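PDB 5I62: potential RNA-dependent RNA polymerase from Human picobirnavirus, which synthesises RNA from ribonucleoside triphosphates as an RNA-directed RNA polymerase, probably serving both transcription and replication of the viral genome. Local coordinates for residues P63-F68 with Y456-E461; K53-I58 with Y417-A422. All blocks are in the same frame, centred on the assembly; numbering follows the deposited sequence.

Interactions 1 and 2 form one continuous packing layer, their centres about 6 Å apart, in which the consecutive helices 44-55 and 63-73 meet the far-later 417-422 and 456-461. The four segments alternate along the chain, so the layer ties an early part of the polymerase to a late one. His457 joins the two contacts: its CD2 lies 3.4 Å from Thr419 CG2, and its ring also touches Leu55. Glu69, on helix 63-73, bonds both His457 of interaction 1 and Ser418, Thr419 and Met420 of interaction 2. Each contact centre is about 24 Å from the chain centre, making this a peripheral structural junction.

Interaction 1 (P63-F68 with Y456-E461)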
# COMPACT_ATOMS: atom_id res chain seq x y z
N PRO A 63 -28.42 -4.82 -0.75
CA PRO A 63 -28.43 -3.40 -0.34
C PRO A 63 -27.15 -2.95 0.35
O PRO A 63 -26.80 -1.77 0.22
CB PRO A 63 -29.63 -3.31 0.61
CG PRO A 63 -29.76 -4.68 1.17
CD PRO A 63 -29.37 -5.62 0.05
N THR A 64 -26.44 -3.82 1.08
CA THR A 64 -25.18 -3.36 1.65
C THR A 64 -24.08 -3.25 0.58
O THR A 64 -23.13 -2.50 0.78
CB THR A 64 -24.71 -4.27 2.81
OG1 THR A 64 -24.29 -5.55 2.31
CG2 THR A 64 -25.83 -4.46 3.83
N LEU A 65 -24.20 -3.98 -0.53
CA LEU A 65 -23.28 -3.75 -1.65
C LEU A 65 -23.54 -2.39 -2.28
O LEU A 65 -22.60 -1.69 -2.68
CB LEU A 65 -23.41 -4.85 -2.70
CG LEU A 65 -22.49 -4.68 -3.94
CD1 LEU A 65 -21.02 -4.55 -3.54
CD2 LEU A 65 -22.67 -5.81 -4.92
N MET A 66 -24.82 -1.99 -2.37
CA MET A 66 -25.16 -0.66 -2.86
C MET A 66 -24.63 0.42 -1.93
O MET A 66 -24.13 1.45 -2.39
CB MET A 66 -26.67 -0.54 -3.04
CG MET A 66 -27.16 0.78 -3.66
SD MET A 66 -26.49 1.12 -5.32
CE MET A 66 -26.81 -0.41 -6.12
N GLU A 67 -24.73 0.21 -0.61
CA GLU A 67 -24.16 1.17 0.34
C GLU A 67 -22.66 1.30 0.14
O GLU A 67 -22.12 2.41 0.22
CB GLU A 67 -24.43 0.74 1.77
CG GLU A 67 -25.85 0.83 2.21
CD GLU A 67 -26.18 -0.23 3.25
OE1 GLU A 67 -27.31 -0.78 3.22
OE2 GLU A 67 -25.29 -0.55 4.08
N PHE A 68 -21.97 0.17 -0.05
CA PHE A 68 -20.53 0.16 -0.31
C PHE A 68 -20.21 0.95 -1.57
O PHE A 68 -19.31 1.80 -1.57
CB PHE A 68 -20.09 -1.29 -0.41
CG PHE A 68 -18.72 -1.52 -1.01
CD1 PHE A 68 -17.58 -1.42 -0.23
CD2 PHE A 68 -18.60 -1.95 -2.32
CE1 PHE A 68 -16.33 -1.69 -0.78
CE2 PHE A 68 -17.35 -2.23 -2.86
CZ PHE A 68 -16.21 -2.10 -2.08
N TYR A 456 -15.64 -10.26 -9.61
CA TYR A 456 -16.68 -10.99 -8.89
C TYR A 456 -17.93 -10.16 -8.66
O TYR A 456 -18.82 -10.59 -7.92
CB TYR A 456 -16.16 -11.49 -7.55
CG TYR A 456 -15.07 -12.51 -7.67
CD1 TYR A 456 -15.31 -13.73 -8.29
CD2 TYR A 456 -13.81 -12.26 -7.16
CE1 TYR A 456 -14.32 -14.67 -8.40
CE2 TYR A 456 -12.82 -13.20 -7.26
CZ TYR A 456 -13.07 -14.40 -7.88
OH TYR A 456 -12.08 -15.34 -7.99
N HIS A 457 -18.00 -8.97 -9.25
CA HIS A 457 -19.17 -8.12 -9.07
C HIS A 457 -20.36 -8.78 -9.74
O HIS A 457 -20.23 -9.37 -10.82
CB HIS A 457 -18.89 -6.75 -9.69
CG HIS A 457 -19.82 -5.66 -9.26
ND1 HIS A 457 -21.10 -5.54 -9.76
CD2 HIS A 457 -19.64 -4.61 -8.43
CE1 HIS A 457 -21.67 -4.47 -9.23
NE2 HIS A 457 -20.80 -3.89 -8.42
N PRO A 458 -21.55 -8.70 -9.14
CA PRO A 458 -22.73 -9.31 -9.77
C PRO A 458 -23.01 -8.78 -11.17
O PRO A 458 -23.57 -9.50 -12.00
CB PRO A 458 -23.87 -8.97 -8.80
CG PRO A 458 -23.37 -7.80 -8.00
CD PRO A 458 -21.87 -8.03 -7.87
N LEU A 459 -22.61 -7.53 -11.47
CA LEU A 459 -22.90 -6.89 -12.75
C LEU A 459 -21.66 -6.74 -13.61
O LEU A 459 -21.58 -5.82 -14.44
CB LEU A 459 -23.54 -5.53 -12.52
CG LEU A 459 -24.92 -5.52 -11.86
CD1 LEU A 459 -25.40 -4.09 -11.72
CD2 LEU A 459 -25.90 -6.36 -12.66
N LYS A 460 -20.68 -7.62 -13.44
CA LYS A 460 -19.40 -7.42 -14.12
C LYS A 460 -19.55 -7.48 -15.63
O LYS A 460 -18.83 -6.78 -16.36
CB LYS A 460 -18.39 -8.45 -13.64
CG LYS A 460 -18.82 -9.86 -13.90
CD LYS A 460 -17.82 -10.82 -13.32
CE LYS A 460 -18.30 -12.26 -13.46
NZ LYS A 460 -17.15 -13.18 -13.55
N GLU A 461 -20.47 -8.31 -16.14
CA GLU A 461 -20.62 -8.43 -17.59
C GLU A 461 -21.24 -7.17 -18.17
O GLU A 461 -20.81 -6.70 -19.23
CB GLU A 461 -21.46 -9.65 -17.96
CG GLU A 461 -20.89 -10.97 -17.50
CD GLU A 461 -19.60 -11.36 -18.23
OE1 GLU A 461 -19.19 -10.67 -19.19
OE2 GLU A 461 -18.97 -12.37 -17.82
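Leu65 of helix 63-73 reaches toward Pro458 in the turn that leads into helix 460-469. The tight part is a single methyl against a ring: Leu65 CD2 sits 3.7 Å from Pro458 CG and 3.8 Å from Pro458 CD. A chi1 of 179° swings CG of Leu65 away from its backbone N and carries the branched end outward from the helix to the turn. Leu65 CD2 meets the His457 ring obliquely and more loosely, 4.4 Å from His457 NE2. Leu65 also touches Ile58, Val416 and Trp402, so a buried leucine fills the inner part of the contact.

The imidazole is fixed through both nitrogens. His457 ND1 accepts Leu459 N at 3.0 Å, the donor lying in the ring plane and the N-H pointing almost straight at it (164°), while NE2 bonds the Glu69 carboxylate. An ND1 that accepts is consistent with the proton residing on NE2.

Toward solvent the contact thins out: Leu65 and His457 are buried, whereas Pro458 is partly exposed and its ring forms the outer margin. Lys460 N returns to His457 O at 3.2 Å, closing a type I beta turn from His457 to Lys460 with Leu459 as the N-cap residue, a turn feeding directly into an alpha helix.

Interaction 2 (K53-I58 with Y417-A422); sequences KKLVSI and YSTMRA
This is a small buried apolar contact between helix 44-55 and the N-capped first turn of helix 419-427, at the periphery of the polymerase fold. Leu55 of helix 44-55 points its fork at the helix start, its CG held opposite the backbone N by a chi1 of -175°. Both methyls lie against the threonine hydroxyl, Leu55 CD1 at 3.7 Å and Leu55 CD2 at 3.9 Å from Thr419 OG1, as the two side chains run antiparallel past one another. Leu55 CD2 alone also meets Met420 CG, at 3.8 Å, the near end of a methionine chain that crosses the leucine at a slant; this chain is bent at chi2 and chi3 and also touches Cys48 and Trp51.

Thr419 OG1 has polar partners of its own, Glu69 and Trp51 NE1, so this buried oxygen is satisfied although Leu55 methyls cover it. Glu69 also bonds Ser418 OG and Met420 N, bringing a carboxylate to the helix N-terminus, where the helix dipole would be expected to favour its negative charge. Ser418 supplies the cap itself: its OG accepts Arg421 N at 3.0 Å with a nearly straight N-H...O angle of 174°.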
# COMPACT_ATOMS: atom_id res chain seq x y z
N LYS A 53 -27.59 4.01 -13.34
CA LYS A 53 -28.92 3.56 -13.73
C LYS A 53 -29.03 2.04 -13.75
O LYS A 53 -30.11 1.50 -13.49
CB LYS A 53 -29.30 4.10 -15.10
CG LYS A 53 -29.46 5.59 -15.18
CD LYS A 53 -29.84 5.98 -16.61
CE LYS A 53 -29.73 7.46 -16.84
NZ LYS A 53 -29.99 7.79 -18.26
N LYS A 54 -27.94 1.34 -14.07
CA LYS A 54 -27.94 -0.11 -14.10
C LYS A 54 -27.41 -0.73 -12.80
O LYS A 54 -27.89 -1.79 -12.38
CB LYS A 54 -27.09 -0.64 -15.26
CG LYS A 54 -26.54 0.22 -16.26
CD LYS A 54 -25.95 -0.56 -17.42
CE LYS A 54 -25.25 0.48 -18.22
NZ LYS A 54 -24.68 -0.20 -19.30
N LEU A 55 -26.43 -0.09 -12.15
CA LEU A 55 -25.94 -0.57 -10.86
C LEU A 55 -27.08 -0.73 -9.87
O LEU A 55 -27.17 -1.74 -9.17
CB LEU A 55 -24.89 0.39 -10.30
CG LEU A 55 -24.22 -0.07 -9.00
CD1 LEU A 55 -23.54 -1.41 -9.23
CD2 LEU A 55 -23.23 0.96 -8.49
N VAL A 56 -27.97 0.25 -9.84
CA VAL A 56 -29.02 0.37 -8.84
C VAL A 56 -29.91 -0.87 -8.81
O VAL A 56 -30.58 -1.12 -7.81
CB VAL A 56 -29.82 1.65 -9.12
CG1 VAL A 56 -30.88 1.41 -10.19
CG2 VAL A 56 -30.41 2.22 -7.85
N SER A 57 -29.90 -1.67 -9.88
CA SER A 57 -30.67 -2.90 -9.95
C SER A 57 -30.28 -3.93 -8.88
O SER A 57 -31.05 -4.85 -8.62
CB SER A 57 -30.51 -3.51 -11.34
OG SER A 57 -29.23 -4.08 -11.51
N ILE A 58 -29.09 -3.80 -8.27
CA ILE A 58 -28.71 -4.76 -7.23
C ILE A 58 -29.18 -4.36 -5.84
O ILE A 58 -28.98 -5.13 -4.89
CB ILE A 58 -27.18 -4.95 -7.13
CG1 ILE A 58 -26.53 -3.65 -6.67
CG2 ILE A 58 -26.61 -5.41 -8.45
CD1 ILE A 58 -25.05 -3.71 -6.40
N TYR A 417 -15.21 -5.63 -5.83
CA TYR A 417 -14.66 -4.30 -5.97
C TYR A 417 -15.75 -3.36 -6.47
O TYR A 417 -16.65 -3.76 -7.21
CB TYR A 417 -13.48 -4.34 -6.93
CG TYR A 417 -12.58 -3.12 -6.93
CD1 TYR A 417 -11.50 -3.04 -6.07
CD2 TYR A 417 -12.79 -2.09 -7.83
CE1 TYR A 417 -10.65 -1.93 -6.09
CE2 TYR A 417 -11.96 -0.99 -7.87
CZ TYR A 417 -10.89 -0.91 -6.99
OH TYR A 417 -10.08 0.19 -7.04
N SER A 418 -15.69 -2.10 -6.04
CA SER A 418 -16.69 -1.12 -6.44
C SER A 418 -16.56 -0.80 -7.93
O SER A 418 -15.50 -0.34 -8.37
CB SER A 418 -16.53 0.15 -5.62
OG SER A 418 -17.31 1.19 -6.18
N THR A 419 -17.64 -0.99 -8.69
CA THR A 419 -17.64 -0.52 -10.07
C THR A 419 -17.54 1.00 -10.14
O THR A 419 -16.98 1.56 -11.09
CB THR A 419 -18.88 -1.00 -10.82
OG1 THR A 419 -20.07 -0.55 -10.15
CG2 THR A 419 -18.88 -2.51 -10.93
N MET A 420 -18.11 1.70 -9.15
CA MET A 420 -18.03 3.16 -9.15
C MET A 420 -16.58 3.61 -8.98
O MET A 420 -16.11 4.51 -9.69
CB MET A 420 -18.92 3.77 -8.07
CG MET A 420 -20.43 3.59 -8.31
SD MET A 420 -21.03 4.32 -9.86
CE MET A 420 -20.40 5.96 -9.73
N ARG A 421 -15.87 3.01 -8.03
CA ARG A 421 -14.45 3.31 -7.89
C ARG A 421 -13.69 2.98 -9.16
O ARG A 421 -12.81 3.75 -9.59
CB ARG A 421 -13.86 2.55 -6.70
CG ARG A 421 -12.39 2.89 -6.43
CD ARG A 421 -12.01 2.36 -5.07
NE ARG A 421 -10.67 2.72 -4.61
CZ ARG A 421 -10.34 3.88 -4.04
NH1 ARG A 421 -11.25 4.85 -3.89
NH2 ARG A 421 -9.10 4.09 -3.64
N ALA A 422 -14.01 1.84 -9.79
CA ALA A 422 -13.36 1.47 -11.04
C ALA A 422 -13.58 2.54 -12.10
O ALA A 422 -12.63 2.95 -12.79
CB ALA A 422 -13.87 0.11 -11.52